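Local atomic coordinates of haloacid dehalogenase-like hydrolase (Bacteroides thetaiotaomicron, PDB entry 4JB3), a protein that removes the phosphate from D-ribitol 5-phosphate, D-ribitol 1-phosphate and 5-amino-6-(5-phospho-D-ribitylamino)uracil as a magnesium-dependent phosphatase of the HAD-like hydrolase superfamily. Residues N26-F31 with H125-S130; V36-D41 with G104-V109; L71-L76 with G166-A171. All coordinates share one frame; numbering follows the deposited sequence. Where two conformers were deposited one is given.

Interaction 1 (N26-F31 with H125-S130); sequences NIVFDF and HVYLLS. With NA (sodium ion), chain B.
The side chains of Phe29 and Val126 cross obliquely on one side of two neighbouring parallel strands, 26-29 and 125-130, in the Rossmann-like sheet of the HAD fold. CG1 of Val126 comes to the edge of the Phe29 ring, 3.8 Å from CD2, while CG2 of Ile27 lies over one ring face. Leu128, on the same side of the sheet, sends CD1 past the end of strand 26-29 to CB of Phe31. The other side carries Val28, whose CG1, anti to the backbone N (chi1 178°), reaches CB of Leu129 at 3.6 Å. Branched and aromatic residues suit a buried sheet packed with side chains on both sides. Four backbone hydrogen bonds join the strands, from Ile27 N to His125 O through to Leu129 N to Phe29 O. At the start of the strands the Asn26 amide lies alongside the His125 ring, their planes 33° apart; a water links its OD1 to Tyr127 OH, and its ND2 bonds Thr189. At the other end stands Asp30, the nucleophile by similarity. OD2 of Asp30 binds the sodium ion at 2.2 Å, with Gly32 and Asp194 completing the protein ligands. OD1 of Asp30 receives Ser130 OG nearly head-on at 2.7 Å and Phe31 N from above the carboxylate plane, also at 2.7 Å.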
loop_
_atom_site.group_PDB
_atom_site.type_symbol
_atom_site.label_atom_id
_atom_site.label_comp_id
_atom_site.label_asym_id
_atom_site.label_seq_id
_atom_site.Cartn_x
_atom_site.Cartn_y
_atom_site.Cartn_z
ATOM N N ASN A 26 -4.568 12.581 -12.224
ATOM C CA ASN A 26 -4.735 11.330 -11.487
ATOM C C ASN A 26 -3.649 11.185 -10.446
ATOM O O ASN A 26 -2.521 11.627 -10.666
ATOM C CB ASN A 26 -4.645 10.122 -12.423
ATOM C CG ASN A 26 -5.341 10.360 -13.740
ATOM O OD1 ASN A 26 -6.575 10.420 -13.810
ATOM N ND2 ASN A 26 -4.556 10.499 -14.802
ATOM N N ILE A 27 -3.978 10.542 -9.324
ATOM C CA ILE A 27 -2.992 10.286 -8.276
ATOM C C ILE A 27 -3.083 8.825 -7.894
ATOM O O ILE A 27 -4.172 8.318 -7.638
ATOM C CB ILE A 27 -3.228 11.171 -7.028
ATOM C CG1 ILE A 27 -3.239 12.652 -7.413
ATOM C CG2 ILE A 27 -2.135 10.913 -5.986
ATOM C CD1 ILE A 27 -3.629 13.599 -6.283
ATOM N N VAL A 28 -1.937 8.148 -7.889
ATOM C CA VAL A 28 -1.854 6.727 -7.555
ATOM C C VAL A 28 -1.042 6.614 -6.276
ATOM O O VAL A 28 0.120 7.017 -6.250
ATOM C CB VAL A 28 -1.176 5.927 -8.690
ATOM C CG1 VAL A 28 -1.041 4.449 -8.309
ATOM C CG2 VAL A 28 -1.976 6.050 -9.992
ATOM N N PHE A 29 -1.654 6.080 -5.219
ATOM C CA PHE A 29 -0.997 5.903 -3.929
ATOM C C PHE A 29 -0.652 4.445 -3.656
ATOM O O PHE A 29 -1.423 3.539 -3.979
ATOM C CB PHE A 29 -1.942 6.308 -2.790
ATOM C CG PHE A 29 -2.204 7.781 -2.678
ATOM C CD1 PHE A 29 -1.312 8.622 -2.024
ATOM C CD2 PHE A 29 -3.376 8.318 -3.194
ATOM C CE1 PHE A 29 -1.571 9.989 -1.895
ATOM C CE2 PHE A 29 -3.645 9.668 -3.068
ATOM C CZ PHE A 29 -2.736 10.510 -2.421
ATOM N N ASP A 30 0.483 4.213 -3.006
ATOM C CA ASP A 30 0.733 2.945 -2.339
ATOM C C ASP A 30 -0.038 2.955 -1.012
ATOM O O ASP A 30 -0.491 4.015 -0.552
ATOM C CB ASP A 30 2.224 2.793 -2.069
ATOM C CG ASP A 30 2.610 1.376 -1.693
ATOM O OD1 ASP A 30 1.764 0.458 -1.780
ATOM O OD2 ASP A 30 3.775 1.176 -1.323
ATOM N N PHE A 31 -0.200 1.780 -0.409
ATOM C CA PHE A 31 -0.874 1.655 0.882
ATOM C C PHE A 31 0.179 1.751 2.000
ATOM O O PHE A 31 0.366 2.825 2.589
ATOM C CB PHE A 31 -1.648 0.330 0.937
ATOM C CG PHE A 31 -2.423 0.122 2.211
ATOM C CD1 PHE A 31 -3.458 0.982 2.558
ATOM C CD2 PHE A 31 -2.115 -0.930 3.059
ATOM C CE1 PHE A 31 -4.171 0.792 3.730
ATOM C CE2 PHE A 31 -2.832 -1.128 4.234
ATOM C CZ PHE A 31 -3.859 -0.260 4.565
ATOM N N HIS A 125 -8.798 11.905 -10.027
ATOM C CA HIS A 125 -9.029 10.469 -9.972
ATOM C C HIS A 125 -7.942 9.885 -9.088
ATOM O O HIS A 125 -6.762 10.183 -9.262
ATOM C CB HIS A 125 -8.985 9.844 -11.369
ATOM C CG HIS A 125 -9.976 10.438 -12.323
ATOM N ND1 HIS A 125 -11.320 10.135 -12.285
ATOM C CD2 HIS A 125 -9.818 11.322 -13.337
ATOM C CE1 HIS A 125 -11.948 10.809 -13.232
ATOM N NE2 HIS A 125 -11.058 11.535 -13.886
ATOM N N VAL A 126 -8.348 9.086 -8.110
ATOM C CA VAL A 126 -7.421 8.550 -7.131
ATOM C C VAL A 126 -7.445 7.037 -7.206
ATOM O O VAL A 126 -8.518 6.418 -7.192
ATOM C CB VAL A 126 -7.791 9.015 -5.713
ATOM C CG1 VAL A 126 -6.894 8.363 -4.670
ATOM C CG2 VAL A 126 -7.720 10.540 -5.632
ATOM N N TYR A 127 -6.267 6.436 -7.287
ATOM C CA TYR A 127 -6.153 4.983 -7.348
ATOM C C TYR A 127 -5.164 4.472 -6.337
ATOM O O TYR A 127 -4.254 5.194 -5.919
ATOM C CB TYR A 127 -5.698 4.538 -8.742
ATOM C CG TYR A 127 -6.585 5.036 -9.846
ATOM C CD1 TYR A 127 -7.777 4.397 -10.130
ATOM C CD2 TYR A 127 -6.236 6.146 -10.601
ATOM C CE1 TYR A 127 -8.598 4.849 -11.127
ATOM C CE2 TYR A 127 -7.051 6.611 -11.609
ATOM C CZ TYR A 127 -8.234 5.949 -11.869
ATOM O OH TYR A 127 -9.057 6.400 -12.879
ATOM N N LEU A 128 -5.321 3.215 -5.949
ATOM C CA LEU A 128 -4.320 2.555 -5.126
ATOM C C LEU A 128 -3.588 1.546 -5.985
ATOM O O LEU A 128 -4.202 0.854 -6.804
ATOM C CB LEU A 128 -4.976 1.829 -3.950
ATOM C CG LEU A 128 -4.044 1.302 -2.855
ATOM C CD1 LEU A 128 -3.842 2.375 -1.787
ATOM C CD2 LEU A 128 -4.572 0.008 -2.236
ATOM N N LEU A 129 -2.273 1.462 -5.817
ATOM C CA LEU A 129 -1.498 0.408 -6.474
ATOM C C LEU A 129 -0.536 -0.109 -5.430
ATOM O O LEU A 129 0.383 0.607 -5.015
ATOM C CB LEU A 129 -0.750 0.951 -7.697
ATOM C CG LEU A 129 0.192 -0.010 -8.432
ATOM C CD1 LEU A 129 -0.584 -1.149 -9.083
ATOM C CD2 LEU A 129 1.031 0.722 -9.478
ATOM N N SER A 130 -0.757 -1.339 -4.964
ATOM C CA SER A 130 -0.028 -1.796 -3.793
ATOM C C SER A 130 0.291 -3.269 -3.772
ATOM O O SER A 130 -0.511 -4.115 -4.215
ATOM C CB SER A 130 -0.805 -1.432 -2.524
ATOM O OG SER A 130 0.016 -1.605 -1.377
HETATM NA NA NA B . 5.189 1.100 0.418
HETATM O O HOH W 1 -8.496 8.332 -14.618
HETATM O O HOH W 2 6.824 0.330 1.943
HETATM O O HOH W 3 6.802 0.603 -1.287
#

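Interaction 2 (V36-D41 with G104-V109); sequences VDIDRD and GFFNEV
Ile38 lies alongside both Phe105 and Phe106, and its two branches divide these rings between them. From CB, 4.0 Å from Phe105 O, CG2 goes to the edge of the Phe105 ring, 3.9 Å from CD1. The longer branch leaves through CG1, anti to the carbonyl carbon (chi1 -64°), and a bend at chi2 carries CD1 to Phe106, 3.3 Å from CE1. A beta-branched residue suits this place because one CB must serve two rings. With an alanine here, the Phe105 edge would probably lose its aliphatic neighbour and Phe106 be less closely held, keeping Val36 CG1 beside its CD1. The backbones run roughly antiparallel and form a single bridge: Asp39 N donates to Phe105 O at 2.7 Å, and Asn107 N to Asp37 O at 3.2 Å. The Asp37 carboxylate and Asn107 amide stand nearly perpendicular, 84° apart, joined by a weak bond from ND2 to OD2. Asp39 is the N-cap of helix 40-50, its OD1 accepting from Lys42 N. The contact joins the two ends of a largely helical insertion between strands 26-29 and 125-130, consistent with a HAD cap: the entry to helix 40-50 meets the loop between helices 95-103 and 111-120.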
loop_
_atom_site.group_PDB
_atom_site.type_symbol
_atom_site.label_atom_id
_atom_site.label_comp_id
_atom_site.label_asym_id
_atom_site.label_seq_id
_atom_site.Cartn_x
_atom_site.Cartn_y
_atom_site.Cartn_z
ATOM N N VAL A 36 -0.638 4.300 5.304
ATOM C CA VAL A 36 -0.447 3.772 6.653
ATOM C C VAL A 36 1.047 3.514 6.884
ATOM O O VAL A 36 1.734 3.018 5.988
ATOM C CB VAL A 36 -1.245 2.454 6.863
ATOM C CG1 VAL A 36 -1.106 1.966 8.287
ATOM C CG2 VAL A 36 -2.729 2.657 6.517
ATOM N N ASP A 37 1.554 3.858 8.068
ATOM C CA ASP A 37 2.960 3.616 8.406
ATOM C C ASP A 37 3.283 2.129 8.442
ATOM O O ASP A 37 2.498 1.331 8.967
ATOM C CB ASP A 37 3.298 4.108 9.817
ATOM C CG ASP A 37 3.046 5.571 10.026
ATOM O OD1 ASP A 37 2.795 6.295 9.048
ATOM O OD2 ASP A 37 3.124 5.996 11.202
ATOM N N ILE A 38 4.452 1.769 7.920
ATOM C CA ILE A 38 5.010 0.420 8.076
ATOM C C ILE A 38 6.051 0.434 9.187
ATOM O O ILE A 38 6.867 1.352 9.265
ATOM C CB ILE A 38 5.730 -0.044 6.781
ATOM C CG1 ILE A 38 4.749 -0.179 5.626
ATOM C CG2 ILE A 38 6.472 -1.369 7.002
ATOM C CD1 ILE A 38 3.567 -1.012 5.962
ATOM N N ASP A 39 6.033 -0.578 10.052
ATOM C CA ASP A 39 7.096 -0.781 11.024
ATOM C C ASP A 39 7.591 -2.213 10.866
ATOM O O ASP A 39 6.995 -3.151 11.409
ATOM C CB ASP A 39 6.585 -0.543 12.447
ATOM C CG ASP A 39 7.702 -0.554 13.489
ATOM O OD1 ASP A 39 8.741 -1.213 13.276
ATOM O OD2 ASP A 39 7.541 0.113 14.533
ATOM N N ARG A 40 8.687 -2.380 10.131
ATOM C CA ARG A 40 9.200 -3.718 9.841
ATOM C C ARG A 40 9.637 -4.441 11.108
ATOM O O ARG A 40 9.471 -5.648 11.210
ATOM C CB ARG A 40 10.379 -3.657 8.861
ATOM C CG ARG A 40 10.658 -4.989 8.158
ATOM C CD ARG A 40 12.021 -5.010 7.467
ATOM N NE ARG A 40 13.113 -5.079 8.433
ATOM C CZ ARG A 40 13.755 -6.195 8.769
ATOM N NH1 ARG A 40 14.730 -6.149 9.662
ATOM N NH2 ARG A 40 13.438 -7.355 8.209
ATOM N N ASP A 41 10.192 -3.705 12.067
ATOM C CA ASP A 41 10.631 -4.326 13.312
ATOM C C ASP A 41 9.444 -4.891 14.088
ATOM O O ASP A 41 9.548 -5.954 14.718
ATOM C CB ASP A 41 11.414 -3.333 14.172
ATOM C CG ASP A 41 12.838 -3.141 13.693
ATOM O OD1 ASP A 41 13.274 -3.884 12.787
ATOM O OD2 ASP A 41 13.528 -2.249 14.229
ATOM N N GLY A 104 0.887 -6.697 12.182
ATOM C CA GLY A 104 2.058 -6.219 12.891
ATOM C C GLY A 104 2.900 -5.262 12.069
ATOM O O GLY A 104 3.683 -4.496 12.628
ATOM N N PHE A 105 2.740 -5.300 10.744
ATOM C CA PHE A 105 3.459 -4.372 9.871
ATOM C C PHE A 105 3.000 -2.935 10.043
ATOM O O PHE A 105 3.720 -2.009 9.677
ATOM C CB PHE A 105 3.226 -4.726 8.400
ATOM C CG PHE A 105 4.263 -5.633 7.802
ATOM C CD1 PHE A 105 5.478 -5.123 7.358
ATOM C CD2 PHE A 105 4.007 -6.982 7.635
ATOM C CE1 PHE A 105 6.435 -5.959 6.786
ATOM C CE2 PHE A 105 4.956 -7.822 7.070
ATOM C CZ PHE A 105 6.171 -7.306 6.642
ATOM N N PHE A 106 1.790 -2.740 10.562
ATOM C CA PHE A 106 1.141 -1.433 10.457
ATOM C C PHE A 106 0.910 -0.717 11.770
ATOM O O PHE A 106 0.618 -1.342 12.785
ATOM C CB PHE A 106 -0.199 -1.577 9.725
ATOM C CG PHE A 106 -0.071 -2.199 8.370
ATOM C CD1 PHE A 106 0.283 -1.431 7.280
ATOM C CD2 PHE A 106 -0.287 -3.550 8.180
ATOM C CE1 PHE A 106 0.407 -1.999 6.017
ATOM C CE2 PHE A 106 -0.147 -4.118 6.927
ATOM C CZ PHE A 106 0.200 -3.340 5.847
ATOM N N ASN A 107 1.034 0.607 11.736
ATOM C CA ASN A 107 0.586 1.445 12.848
ATOM C C ASN A 107 -0.837 1.882 12.535
ATOM O O ASN A 107 -1.261 1.772 11.398
ATOM C CB ASN A 107 1.479 2.680 12.997
ATOM C CG ASN A 107 2.888 2.339 13.434
ATOM O OD1 ASN A 107 3.108 1.373 14.163
ATOM N ND2 ASN A 107 3.853 3.139 12.994
ATOM N N GLU A 108 -1.586 2.372 13.518
ATOM C CA GLU A 108 -2.918 2.899 13.221
ATOM C C GLU A 108 -2.790 4.057 12.233
ATOM O O GLU A 108 -1.781 4.764 12.231
ATOM C CB GLU A 108 -3.636 3.349 14.495
ATOM C CG GLU A 108 -4.070 2.197 15.412
ATOM C CD GLU A 108 -5.242 1.393 14.865
ATOM O OE1 GLU A 108 -5.764 1.730 13.779
ATOM O OE2 GLU A 108 -5.645 0.414 15.530
ATOM N N VAL A 109 -3.785 4.224 11.369
ATOM C CA VAL A 109 -3.693 5.234 10.310
ATOM C C VAL A 109 -3.777 6.650 10.875
ATOM O O VAL A 109 -4.511 6.902 11.839
ATOM C CB VAL A 109 -4.787 5.029 9.226
ATOM C CG1 VAL A 109 -6.167 5.217 9.812
ATOM C CG2 VAL A 109 -4.591 5.977 8.060
HETATM O O HOH W 4 0.018 4.890 10.139
HETATM O O HOH W 5 6.588 2.818 14.248
#

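Interaction 3 (L71-L76 with G166-A171); sequences LEEGKL and GHTKPA
Glu73 OE2 is gripped from several directions. Thr168 OG1 donates at 2.8 Å to the anti lone pair of Glu73 OE2, the one away from OE1. A water donates to Glu73 OE2 at 2.7 Å. The same water accepts from Thr168 N, and Gln69 NE2 adds a further bond to the carboxylate oxygen. Glu73 OE1 forms a salt bridge with Lys75 NZ at 3.4 Å, so both oxygens are engaged and the group's rotation is probably restrained. A glutamate suits the place because its chain, extended beyond CG (chi2 177°), is long enough to bring OE2 to Thr168 OG1; the two side chains cross at about a right angle. Threonine answers with two branches: OG1 takes the polar end, while methyl CG2 rests 3.6 Å from Glu73 CG. The backbones also come close, Gly166 CA making a CH···O contact of 3.2 Å with Glu73 O. Gly74, at positive phi, completes a Schellman motif after helix 66-72; Gly166, also at positive phi, follows helix 162-165, where a side chain would strike the preceding carbonyl oxygen. The contact joins the end of helix 66-72 to the loop whose Lys169 reaches Asp30 and Asp193 before the chain enters helix 172-182.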
loop_
_atom_site.group_PDB
_atom_site.type_symbol
_atom_site.label_atom_id
_atom_site.label_comp_id
_atom_site.label_asym_id
_atom_site.label_seq_id
_atom_site.Cartn_x
_atom_site.Cartn_y
_atom_site.Cartn_z
ATOM N N LEU A 71 2.349 -15.232 -1.707
ATOM C CA LEU A 71 1.075 -14.748 -1.192
ATOM C C LEU A 71 0.720 -13.404 -1.817
ATOM O O LEU A 71 -0.408 -13.202 -2.289
ATOM C CB LEU A 71 1.129 -14.611 0.332
ATOM C CG LEU A 71 -0.107 -13.976 0.973
ATOM C CD1 LEU A 71 -1.284 -14.962 0.902
ATOM C CD2 LEU A 71 0.189 -13.529 2.402
ATOM N N GLU A 72 1.684 -12.495 -1.885
ATOM C CA GLU A 72 1.391 -11.160 -2.406
ATOM C C GLU A 72 1.210 -11.128 -3.923
ATOM O O GLU A 72 0.723 -10.139 -4.470
ATOM C CB GLU A 72 2.410 -10.135 -1.892
ATOM C CG GLU A 72 2.382 -10.075 -0.358
ATOM C CD GLU A 72 2.581 -8.686 0.214
ATOM O OE1 GLU A 72 3.416 -7.906 -0.308
ATOM O OE2 GLU A 72 1.887 -8.370 1.215
ATOM N N GLU A 73 1.564 -12.216 -4.597
ATOM C CA GLU A 73 1.308 -12.336 -6.038
ATOM C C GLU A 73 0.106 -13.220 -6.359
ATOM O O GLU A 73 -0.212 -13.439 -7.529
ATOM C CB GLU A 73 2.551 -12.849 -6.765
ATOM C CG GLU A 73 3.665 -11.838 -6.739
ATOM C CD GLU A 73 4.949 -12.306 -7.376
ATOM O OE1 GLU A 73 5.024 -13.467 -7.842
ATOM O OE2 GLU A 73 5.898 -11.497 -7.412
ATOM N N GLY A 74 -0.550 -13.733 -5.324
ATOM C CA GLY A 74 -1.719 -14.571 -5.520
ATOM C C GLY A 74 -1.388 -15.989 -5.945
ATOM O O GLY A 74 -2.284 -16.735 -6.335
ATOM N N LYS A 75 -0.111 -16.362 -5.868
ATOM C CA LYS A 75 0.312 -17.705 -6.260
ATOM C C LYS A 75 0.053 -18.702 -5.144
ATOM O O LYS A 75 -0.095 -19.905 -5.392
ATOM C CB LYS A 75 1.781 -17.694 -6.662
ATOM C CG LYS A 75 2.034 -16.845 -7.896
ATOM C CD LYS A 75 3.500 -16.842 -8.292
ATOM C CE LYS A 75 3.714 -16.013 -9.552
ATOM N NZ LYS A 75 5.122 -16.074 -10.035
ATOM N N LEU A 76 0.001 -18.188 -3.922
ATOM C CA LEU A 76 -0.505 -18.928 -2.776
ATOM C C LEU A 76 -1.750 -18.215 -2.278
ATOM O O LEU A 76 -1.758 -16.983 -2.147
ATOM C CB LEU A 76 0.520 -18.958 -1.636
ATOM C CG LEU A 76 1.749 -19.849 -1.760
ATOM C CD1 LEU A 76 2.570 -19.739 -0.483
ATOM C CD2 LEU A 76 1.360 -21.296 -2.026
ATOM N N GLY A 166 -1.241 -10.862 -9.956
ATOM C CA GLY A 166 -0.228 -11.855 -10.288
ATOM C C GLY A 166 1.207 -11.348 -10.325
ATOM O O GLY A 166 2.111 -12.084 -10.736
ATOM N N HIS A 167 1.420 -10.106 -9.910
ATOM C CA HIS A 167 2.756 -9.505 -9.920
ATOM C C HIS A 167 2.865 -8.564 -8.743
ATOM O O HIS A 167 1.858 -7.993 -8.317
ATOM C CB HIS A 167 2.977 -8.670 -11.193
ATOM C CG HIS A 167 2.783 -9.426 -12.467
ATOM N ND1 HIS A 167 3.796 -10.135 -13.075
ATOM C CD2 HIS A 167 1.695 -9.568 -13.259
ATOM C CE1 HIS A 167 3.335 -10.695 -14.180
ATOM N NE2 HIS A 167 2.066 -10.360 -14.318
ATOM N N THR A 168 4.080 -8.380 -8.227
ATOM C CA THR A 168 4.348 -7.354 -7.223
ATOM C C THR A 168 5.254 -6.268 -7.786
ATOM O O THR A 168 6.160 -6.565 -8.579
ATOM C CB THR A 168 5.016 -7.935 -5.957
ATOM O OG1 THR A 168 6.031 -8.874 -6.339
ATOM C CG2 THR A 168 3.993 -8.629 -5.096
ATOM N N LYS A 169 5.015 -5.022 -7.374
ATOM C CA LYS A 169 5.947 -3.929 -7.654
ATOM C C LYS A 169 7.304 -4.375 -7.113
ATOM O O LYS A 169 7.364 -4.979 -6.039
ATOM C CB LYS A 169 5.501 -2.648 -6.941
ATOM C CG LYS A 169 4.134 -2.116 -7.392
ATOM C CD LYS A 169 3.840 -0.775 -6.706
ATOM C CE LYS A 169 3.562 -1.021 -5.254
ATOM N NZ LYS A 169 3.272 0.227 -4.520
ATOM N N PRO A 170 8.395 -4.060 -7.822
ATOM C CA PRO A 170 8.478 -3.129 -8.951
ATOM C C PRO A 170 8.344 -3.778 -10.329
ATOM O O PRO A 170 8.850 -3.209 -11.292
ATOM C CB PRO A 170 9.879 -2.538 -8.782
ATOM C CG PRO A 170 10.681 -3.717 -8.294
ATOM C CD PRO A 170 9.739 -4.497 -7.389
ATOM N N ALA A 171 7.674 -4.920 -10.434
ATOM C CA ALA A 171 7.474 -5.531 -11.750
ATOM C C ALA A 171 6.720 -4.569 -12.661
ATOM O O ALA A 171 5.662 -4.054 -12.275
ATOM C CB ALA A 171 6.708 -6.833 -11.622
HETATM O O HOH W 6 6.211 -9.885 -9.524
HETATM O O HOH W 7 4.565 -13.001 -11.054
#

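Interaction 1 holds the sodium ion and Asp30, the probable nucleophile. Interaction 2 touches interaction 1: the Phe31 ring meets the Phe106 ring, Phe31 CE2 to Phe106 CE1 at 3.8 Å. In addition, the side chain of Ile38 comes to about 5 Å from the sodium ion. Interaction 3 reaches in through Lys169, whose NZ forms a salt bridge with Asp30 OD1 at 3.1 Å and probably a hydrogen bond with Leu129 O at 3.0 Å. Interactions 2 and 3 do not touch, their nearest atoms being about 7 Å apart, yet both border the bound glycerol, about 4 Å from the Phe106 side chain and hydrogen-bonded to Glu72 OE1.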